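Local coordinates for conserved hypothetical alanine and leucine RICH protein (Mycobacterium tuberculosis, PDB 2WAM) that is of unknown function but belongs to the PAC2 family and represents a duplicated gene family of actinobacteria, at residues 182-187 with 241-246; 187-192 with 304-309; 249-254 with 279-284. All blocks are in the same frame, centred on the assembly; numbering follows the deposited sequence.

Interaction 1: 182-187 with 241-246; sequences PMAVPH and VPHYLT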
loop_
_atom_site.group_PDB
_atom_site.type_symbol
_atom_site.label_atom_id
_atom_site.label_comp_id
_atom_site.label_asym_id
_atom_site.label_seq_id
_atom_site.Cartn_x
_atom_site.Cartn_y
_atom_site.Cartn_z
ATOM N N PRO A 182 37.334 18.419 7.359
ATOM C CA PRO A 182 38.255 19.329 8.051
ATOM C C PRO A 182 39.668 18.778 7.945
ATOM O O PRO A 182 39.827 17.572 8.042
ATOM C CB PRO A 182 37.783 19.288 9.509
ATOM C CG PRO A 182 36.448 18.573 9.485
ATOM C CD PRO A 182 36.472 17.678 8.292
ATOM N N MET A 183 40.658 19.637 7.722
ATOM C CA MET A 183 42.046 19.203 7.633
ATOM C C MET A 183 42.941 20.223 8.310
ATOM O O MET A 183 42.573 21.392 8.466
ATOM C CB MET A 183 42.481 19.030 6.173
ATOM C CG MET A 183 41.687 17.986 5.408
ATOM S SD MET A 183 42.101 16.290 5.876
ATOM C CE MET A 183 43.711 16.117 5.112
ATOM N N ALA A 184 44.118 19.774 8.720
ATOM C CA ALA A 184 45.114 20.679 9.266
ATOM C C ALA A 184 45.725 21.527 8.143
ATOM O O ALA A 184 46.787 21.200 7.620
ATOM C CB ALA A 184 46.181 19.892 9.988
ATOM N N VAL A 185 45.032 22.602 7.770
ATOM C CA VAL A 185 45.489 23.536 6.733
ATOM C C VAL A 185 45.091 24.954 7.123
ATOM O O VAL A 185 44.098 25.149 7.809
ATOM C CB VAL A 185 44.882 23.218 5.333
ATOM C CG1 VAL A 185 45.536 21.989 4.711
ATOM C CG2 VAL A 185 43.366 23.049 5.415
ATOM N N PRO A 186 45.866 25.952 6.684
ATOM C CA PRO A 186 45.564 27.338 7.055
ATOM C C PRO A 186 44.560 27.951 6.094
ATOM O O PRO A 186 44.534 27.594 4.919
ATOM C CB PRO A 186 46.909 28.053 6.874
ATOM C CG PRO A 186 47.852 27.035 6.248
ATOM C CD PRO A 186 47.043 25.864 5.808
ATOM N N HIS A 187 43.749 28.882 6.578
ATOM C CA HIS A 187 42.845 29.605 5.691
ATOM C C HIS A 187 43.628 30.552 4.782
ATOM O O HIS A 187 43.053 31.202 3.908
ATOM C CB HIS A 187 41.814 30.390 6.502
ATOM C CG HIS A 187 42.374 31.601 7.175
ATOM N ND1 HIS A 187 42.931 31.562 8.435
ATOM C CD2 HIS A 187 42.472 32.887 6.761
ATOM C CE1 HIS A 187 43.347 32.770 8.767
ATOM N NE2 HIS A 187 43.079 33.594 7.770
ATOM N N VAL A 241 38.694 22.053 4.531
ATOM C CA VAL A 241 38.430 23.231 5.351
ATOM C C VAL A 241 39.331 23.231 6.583
ATOM O O VAL A 241 39.448 22.212 7.272
ATOM C CB VAL A 241 36.955 23.278 5.832
ATOM C CG1 VAL A 241 36.701 24.532 6.655
ATOM C CG2 VAL A 241 35.996 23.197 4.656
ATOM N N PRO A 242 39.977 24.373 6.863
ATOM C CA PRO A 242 40.786 24.491 8.081
ATOM C C PRO A 242 39.975 24.011 9.288
ATOM O O PRO A 242 38.842 24.469 9.451
ATOM C CB PRO A 242 41.045 25.995 8.171
ATOM C CG PRO A 242 41.030 26.455 6.767
ATOM C CD PRO A 242 40.004 25.608 6.060
ATOM N N HIS A 243 40.522 23.110 10.105
ATOM C CA HIS A 243 39.726 22.530 11.189
ATOM C C HIS A 243 39.215 23.581 12.173
ATOM O O HIS A 243 38.190 23.374 12.820
ATOM C CB HIS A 243 40.449 21.387 11.916
ATOM C CG HIS A 243 41.731 21.795 12.562
ATOM N ND1 HIS A 243 42.960 21.367 12.108
ATOM C CD2 HIS A 243 41.979 22.600 13.621
ATOM C CE1 HIS A 243 43.911 21.889 12.862
ATOM N NE2 HIS A 243 43.344 22.643 13.786
ATOM N N TYR A 244 39.896 24.720 12.270
ATOM C CA TYR A 244 39.399 25.778 13.147
ATOM C C TYR A 244 38.188 26.536 12.579
ATOM O O TYR A 244 37.611 27.397 13.252
ATOM C CB TYR A 244 40.516 26.732 13.577
ATOM C CG TYR A 244 41.303 27.393 12.461
ATOM C CD1 TYR A 244 40.931 28.648 11.964
ATOM C CD2 TYR A 244 42.438 26.782 11.920
ATOM C CE1 TYR A 244 41.658 29.270 10.957
ATOM C CE2 TYR A 244 43.173 27.399 10.907
ATOM C CZ TYR A 244 42.777 28.644 10.436
ATOM O OH TYR A 244 43.492 29.254 9.430
ATOM N N LEU A 245 37.801 26.201 11.349
ATOM C CA LEU A 245 36.672 26.856 10.691
ATOM C C LEU A 245 35.497 25.916 10.458
ATOM O O LEU A 245 34.524 26.292 9.807
ATOM C CB LEU A 245 37.107 27.449 9.354
ATOM C CG LEU A 245 38.082 28.618 9.444
ATOM C CD1 LEU A 245 38.587 29.026 8.047
ATOM C CD2 LEU A 245 37.424 29.785 10.182
ATOM N N THR A 246 35.592 24.705 11.003
ATOM C CA THR A 246 34.628 23.643 10.732
ATOM C C THR A 246 33.176 24.026 11.016
ATOM O O THR A 246 32.276 23.677 10.250
ATOM C CB THR A 246 34.978 22.374 11.530
ATOM O OG1 THR A 246 36.345 22.044 11.303
ATOM C CG2 THR A 246 34.128 21.210 11.090
#

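Interaction 2: 187-192 with 304-309; sequences HTRPIT and RQYDAF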
loop_
_atom_site.group_PDB
_atom_site.type_symbol
_atom_site.label_atom_id
_atom_site.label_comp_id
_atom_site.label_asym_id
_atom_site.label_seq_id
_atom_site.Cartn_x
_atom_site.Cartn_y
_atom_site.Cartn_z
ATOM N N HIS A 187 43.749 28.882 6.578
ATOM C CA HIS A 187 42.845 29.605 5.691
ATOM C C HIS A 187 43.628 30.552 4.782
ATOM O O HIS A 187 43.053 31.202 3.908
ATOM C CB HIS A 187 41.814 30.390 6.502
ATOM C CG HIS A 187 42.374 31.601 7.175
ATOM N ND1 HIS A 187 42.931 31.562 8.435
ATOM C CD2 HIS A 187 42.472 32.887 6.761
ATOM C CE1 HIS A 187 43.347 32.770 8.767
ATOM N NE2 HIS A 187 43.079 33.594 7.770
ATOM N N THR A 188 44.942 30.622 4.998
ATOM C CA THR A 188 45.806 31.577 4.299
ATOM C C THR A 188 46.565 30.957 3.137
ATOM O O THR A 188 47.456 31.582 2.566
ATOM C CB THR A 188 46.848 32.189 5.243
ATOM O OG1 THR A 188 47.466 31.139 5.995
ATOM C CG2 THR A 188 46.205 33.193 6.190
ATOM N N ARG A 189 46.210 29.730 2.793
ATOM C CA ARG A 189 46.822 29.056 1.661
ATOM C C ARG A 189 45.759 28.526 0.720
ATOM O O ARG A 189 44.629 28.299 1.132
ATOM C CB ARG A 189 47.700 27.919 2.152
ATOM C CG ARG A 189 48.844 28.390 3.022
ATOM C CD ARG A 189 49.833 29.226 2.238
ATOM N NE ARG A 189 51.042 29.454 3.021
ATOM C CZ ARG A 189 51.266 30.527 3.773
ATOM N NH1 ARG A 189 50.366 31.498 3.849
ATOM N NH2 ARG A 189 52.401 30.633 4.445
ATOM N N PRO A 190 46.125 28.315 -0.551
ATOM C CA PRO A 190 45.168 27.852 -1.561
ATOM C C PRO A 190 44.332 26.668 -1.076
ATOM O O PRO A 190 44.843 25.751 -0.425
ATOM C CB PRO A 190 46.068 27.430 -2.722
ATOM C CG PRO A 190 47.273 28.282 -2.579
ATOM C CD PRO A 190 47.486 28.438 -1.098
ATOM N N ILE A 191 43.041 26.706 -1.385
ATOM C CA ILE A 191 42.141 25.655 -0.967
ATOM C C ILE A 191 42.408 24.390 -1.766
ATOM O O ILE A 191 42.407 24.414 -2.992
ATOM C CB ILE A 191 40.684 26.075 -1.146
ATOM C CG1 ILE A 191 40.299 27.099 -0.078
ATOM C CG2 ILE A 191 39.760 24.854 -1.106
ATOM C CD1 ILE A 191 38.886 27.633 -0.250
ATOM N N THR A 192 42.651 23.287 -1.068
ATOM C CA THR A 192 42.923 22.025 -1.733
ATOM C C THR A 192 41.700 21.142 -1.671
ATOM O O THR A 192 40.718 21.467 -1.004
ATOM C CB THR A 192 44.148 21.296 -1.130
ATOM O OG1 THR A 192 44.022 21.221 0.292
ATOM C CG2 THR A 192 45.430 22.047 -1.470
ATOM N N ARG A 304 53.397 26.690 7.839
ATOM C CA ARG A 304 54.683 26.019 7.713
ATOM C C ARG A 304 54.516 24.599 7.168
ATOM O O ARG A 304 55.096 24.258 6.136
ATOM C CB ARG A 304 55.453 26.046 9.042
ATOM C CG ARG A 304 56.179 27.374 9.283
ATOM C CD ARG A 304 56.911 27.420 10.613
ATOM N NE ARG A 304 56.209 28.202 11.630
ATOM C CZ ARG A 304 55.911 27.757 12.851
ATOM N NH1 ARG A 304 56.257 26.528 13.223
ATOM N NH2 ARG A 304 55.275 28.549 13.708
ATOM N N GLN A 305 53.712 23.785 7.850
ATOM C CA GLN A 305 53.448 22.418 7.403
ATOM C C GLN A 305 52.977 22.374 5.953
ATOM O O GLN A 305 53.414 21.526 5.169
ATOM C CB GLN A 305 52.382 21.760 8.278
ATOM C CG GLN A 305 52.775 21.563 9.726
ATOM C CD GLN A 305 51.703 20.833 10.522
ATOM O OE1 GLN A 305 50.510 21.139 10.417
ATOM N NE2 GLN A 305 52.124 19.860 11.322
ATOM N N TYR A 306 52.075 23.288 5.612
ATOM C CA TYR A 306 51.453 23.305 4.295
ATOM C C TYR A 306 52.467 23.606 3.195
ATOM O O TYR A 306 52.495 22.919 2.174
ATOM C CB TYR A 306 50.293 24.311 4.263
ATOM C CG TYR A 306 49.590 24.434 2.926
ATOM C CD1 TYR A 306 48.549 23.584 2.584
ATOM C CD2 TYR A 306 49.963 25.411 2.012
ATOM C CE1 TYR A 306 47.897 23.702 1.361
ATOM C CE2 TYR A 306 49.320 25.537 0.789
ATOM C CZ TYR A 306 48.287 24.682 0.464
ATOM O OH TYR A 306 47.647 24.810 -0.759
ATOM N N ASP A 307 53.293 24.628 3.398
ATOM C CA ASP A 307 54.333 24.962 2.426
ATOM C C ASP A 307 55.303 23.792 2.242
ATOM O O ASP A 307 55.734 23.500 1.122
ATOM C CB ASP A 307 55.073 26.236 2.843
ATOM C CG ASP A 307 54.169 27.456 2.848
ATOM O OD1 ASP A 307 53.334 27.579 1.926
ATOM O OD2 ASP A 307 54.286 28.287 3.772
ATOM N N ALA A 308 55.612 23.112 3.346
ATOM C CA ALA A 308 56.495 21.945 3.338
ATOM C C ALA A 308 55.903 20.739 2.606
ATOM O O ALA A 308 56.615 20.032 1.893
ATOM C CB ALA A 308 56.877 21.565 4.760
ATOM N N PHE A 309 54.610 20.491 2.796
ATOM C CA PHE A 309 53.936 19.426 2.057
ATOM C C PHE A 309 53.874 19.748 0.566
ATOM O O PHE A 309 54.008 18.861 -0.278
ATOM C CB PHE A 309 52.526 19.183 2.596
ATOM C CG PHE A 309 51.750 18.160 1.812
ATOM C CD1 PHE A 309 51.945 16.803 2.032
ATOM C CD2 PHE A 309 50.830 18.552 0.850
ATOM C CE1 PHE A 309 51.237 15.854 1.309
ATOM C CE2 PHE A 309 50.117 17.607 0.124
ATOM C CZ PHE A 309 50.323 16.257 0.355
#

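Interaction 3: 249-254 with 279-284; sequences DYPAAA and AEVQAK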
loop_
_atom_site.group_PDB
_atom_site.type_symbol
_atom_site.label_atom_id
_atom_site.label_comp_id
_atom_site.label_asym_id
_atom_site.label_seq_id
_atom_site.Cartn_x
_atom_site.Cartn_y
_atom_site.Cartn_z
ATOM N N ASP A 249 30.434 29.459 8.807
ATOM C CA ASP A 249 30.280 29.655 7.376
ATOM C C ASP A 249 31.614 30.016 6.756
ATOM O O ASP A 249 32.247 30.996 7.159
ATOM C CB ASP A 249 29.307 30.799 7.087
ATOM C CG ASP A 249 27.867 30.400 7.248
ATOM O OD1 ASP A 249 27.032 31.312 7.350
ATOM O OD2 ASP A 249 27.563 29.189 7.277
ATOM N N TYR A 250 32.031 29.243 5.760
ATOM C CA TYR A 250 33.242 29.561 5.022
ATOM C C TYR A 250 32.978 29.486 3.523
ATOM O O TYR A 250 33.306 28.489 2.877
ATOM C CB TYR A 250 34.385 28.629 5.433
ATOM C CG TYR A 250 35.759 29.119 5.014
ATOM C CD1 TYR A 250 36.252 30.342 5.461
ATOM C CD2 TYR A 250 36.559 28.360 4.174
ATOM C CE1 TYR A 250 37.495 30.793 5.070
ATOM C CE2 TYR A 250 37.806 28.802 3.784
ATOM C CZ TYR A 250 38.268 30.016 4.230
ATOM O OH TYR A 250 39.514 30.444 3.831
ATOM N N PRO A 251 32.372 30.548 2.970
ATOM C CA PRO A 251 31.938 30.612 1.560
ATOM C C PRO A 251 33.054 30.291 0.550
ATOM O O PRO A 251 32.770 29.793 -0.538
ATOM C CB PRO A 251 31.470 32.064 1.397
ATOM C CG PRO A 251 31.119 32.505 2.792
ATOM C CD PRO A 251 32.059 31.782 3.715
ATOM N N ALA A 252 34.302 30.574 0.912
ATOM C CA ALA A 252 35.436 30.256 0.054
ATOM C C ALA A 252 35.412 28.793 -0.356
ATOM O O ALA A 252 35.657 28.458 -1.512
ATOM C CB ALA A 252 36.746 30.584 0.758
ATOM N N ALA A 253 35.113 27.921 0.602
ATOM C CA ALA A 253 35.109 26.493 0.341
ATOM C C ALA A 253 33.948 26.090 -0.583
ATOM O O ALA A 253 34.097 25.189 -1.414
ATOM C CB ALA A 253 35.086 25.719 1.642
ATOM N N ALA A 254 32.813 26.775 -0.455
ATOM C CA ALA A 254 31.682 26.586 -1.369
ATOM C C ALA A 254 32.040 27.084 -2.772
ATOM O O ALA A 254 31.768 26.426 -3.771
ATOM C CB ALA A 254 30.438 27.302 -0.851
ATOM N N ALA A 279 35.246 36.619 0.374
ATOM C CA ALA A 279 36.249 37.622 0.671
ATOM C C ALA A 279 35.961 38.306 2.007
ATOM O O ALA A 279 36.854 38.468 2.843
ATOM C CB ALA A 279 36.325 38.632 -0.462
ATOM N N GLU A 280 34.709 38.702 2.207
ATOM C CA GLU A 280 34.312 39.368 3.437
ATOM C C GLU A 280 34.618 38.510 4.660
ATOM O O GLU A 280 35.180 39.004 5.649
ATOM C CB GLU A 280 32.836 39.742 3.387
ATOM C CG GLU A 280 32.251 40.159 4.721
ATOM C CD GLU A 280 30.947 40.913 4.557
ATOM O OE1 GLU A 280 30.631 41.300 3.406
ATOM O OE2 GLU A 280 30.245 41.123 5.572
ATOM N N VAL A 281 34.257 37.228 4.582
ATOM C CA VAL A 281 34.531 36.270 5.650
ATOM C C VAL A 281 36.027 36.050 5.842
ATOM O O VAL A 281 36.522 36.029 6.967
ATOM C CB VAL A 281 33.846 34.917 5.385
ATOM C CG1 VAL A 281 34.521 33.787 6.190
ATOM C CG2 VAL A 281 32.354 35.015 5.691
ATOM N N GLN A 282 36.747 35.882 4.740
ATOM C CA GLN A 282 38.199 35.773 4.788
ATOM C C GLN A 282 38.834 36.954 5.545
ATOM O O GLN A 282 39.721 36.767 6.369
ATOM C CB GLN A 282 38.757 35.688 3.367
ATOM C CG GLN A 282 40.266 35.514 3.280
ATOM C CD GLN A 282 40.701 34.070 3.437
ATOM O OE1 GLN A 282 39.869 33.168 3.553
ATOM N NE2 GLN A 282 42.013 33.843 3.436
ATOM N N ALA A 283 38.375 38.170 5.279
ATOM C CA ALA A 283 38.948 39.335 5.944
ATOM C C ALA A 283 38.620 39.385 7.432
ATOM O O ALA A 283 39.409 39.912 8.215
ATOM C CB ALA A 283 38.514 40.621 5.260
ATOM N N LYS A 284 37.461 38.856 7.821
ATOM C CA LYS A 284 37.081 38.804 9.234
ATOM C C LYS A 284 37.948 37.807 10.003
ATOM O O LYS A 284 38.321 38.043 11.152
ATOM C CB LYS A 284 35.606 38.444 9.390
ATOM C CG LYS A 284 34.653 39.492 8.829
ATOM C CD LYS A 284 34.191 40.491 9.888
ATOM C CE LYS A 284 33.015 41.327 9.380
ATOM N NZ LYS A 284 32.047 40.537 8.556
#

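Interaction 1: 182-187 with 241-246
His187 and Tyr244 meet rim to rim, their ring planes 82° apart, where two neighbouring parallel strands, 174-183 and 234-242, run out of the central mixed sheet. Tyr244 OH lies at the edge of the imidazole, 2.6 Å from His187 ND1, in a hydrogen bond whose donor may be either group. The same hydroxyl accepts the backbone N of His187 at 2.9 Å, nearly straight, and this double grip ties down the loop after strand 174-183. Both side chains have CG between the backbone N and the carbonyl carbon (chi1 73° for His187, 56° for Tyr244), which carries their polar ends together. His187 NE2 bonds Asp286 of helix 272-289, placing the imidazole between two side-chain partners.

Pro242 lies against the tyrosine: its CB sits over one face of the Tyr244 ring, offset toward the rim, its CG comes near His187 N, and its CD faces Val185 CG2 at 4.3 Å. Beyond it, His243 brings its ring edge to Ala184 CA, while the Pro182 ring rests against Thr246, CB 3.6 Å from OG1.

The sheet pairing ends in Met183, whose N donates to Val241 O at 2.9 Å. Ala184 is then the centre of an inverse gamma turn, and Met183 O takes two weak hydrogen bonds, from Val185 N within the turn and from His243 N across the strands at 3.1 Å.

Interaction 2: 187-192 with 304-309
Arg189 and Asp307 form the charged part of this contact. The guanidinium takes the carboxylate side-on with two nitrogens, one to each oxygen: NE reaches Asp307 OD1 at 3.2 Å and NH2 reaches Asp307 OD2 at 3.1 Å. The NH2 bond uses the syn lone pair of OD2 and lies in the guanidinium plane; the NE bond is more tilted, with its donor 22° out of the carboxylate plane. The two flat groups are nevertheless nearly coplanar, 20° apart, which suits a side-on, two-nitrogen salt bridge. On the far side of the guanidinium, NH1 donates to Thr188 O at 3.2 Å, so all three nitrogens are engaged, which should restrain its rotation. Glu303, one turn before Asp307 on the helix, adds a long, weak ion pair to NH1 and also bonds Thr188 OG1.

The contact joins the irregular loop 187-192, which leads from strand 174-183 to the edge strand 193-197, to the outer helix 293-315, on the surface of the molecule.

Apolar contact centres on Tyr306, whose chi1 of 179° sends the ring straight off the helix to the loop. Arg189 CB lies over one face of that ring, as in a CH-pi contact, though it is modelled too close for the detail to be trusted; the guanidinium beyond it is turned steeply to the ring plane. Pro190 lies against the phenol, CD 3.9 Å from Tyr306 CE2. Thr192 comes head-on to the tyrosine, its CG2 at the ring edge, 3.6 Å from Tyr306 OH; its own OG1 is bonded to His240 ND1.

Interaction 3: 249-254 with 279-284
Tyr250 reaches across to Val281 and Gln282 in a helix-to-helix contact, joining the start of helix 251-265, which follows strand 234-242 of the mixed sheet, to the middle of helix 272-289, the next helix along the chain. Its CG is anti to the backbone N (chi1 -164°), and from CB onward the side chain runs past Val281 and ends beside Gln282. The first ring atom to meet the other helix is CD1, 3.9 Å from Val281 CG1; the methyl approaches obliquely to the ring. Ala252 CB, two residues on, lies over one ring face, offset toward the rim. Farther out, CE1 and CZ of Tyr250 pass the amide oxygen of Gln282, which stands at the ring edge close to its plane.

Val281 projects toward the 249-254 segment, and its two methyls divide the contact. CG1 lies beside Tyr250 CD1 and 3.7 Å from Asp249 O, while CG2 packs on Pro251, 3.8 Å from its CD. The valine thus sits against three successive residues. Asp249 turns its carboxylate to other partners, Arg83 and His80 near the start of helix 81-92.

Gln282 bends at chi2 (83°), which carries its amide round to the tyrosine tip. The amide plane and the ring are 42° apart, and the two ends of the amide have separate partners: NE2 donates to His187 O in the loop after strand 174-183, whereas OE1 receives the phenol. Tyr250 OH donates at 2.8 Å to Gln282 OE1, in the carbonyl plane and on a lone pair of the oxygen.

In the fold
The three contacts lie on the same side of the chain's centre, with interaction 1 about 10 Å from interaction 2 and 12 Å from interaction 3, centre to centre; interactions 2 and 3 are about 17 Å apart. Interaction 1 joins two neighbouring strands of the mixed sheet; interactions 2 and 3 attach successive helices, 293-315 and 272-289, to what follows those strands. Along the chain the segments of interactions 1 and 2 alternate, interaction 1 closes before interaction 3 opens, and interaction 3 is nested within the loop closed by interaction 2. His187 is shared by interactions 1 and 2, and its loop also meets interaction 3. One loop residue thus connects sheet end and helical cover.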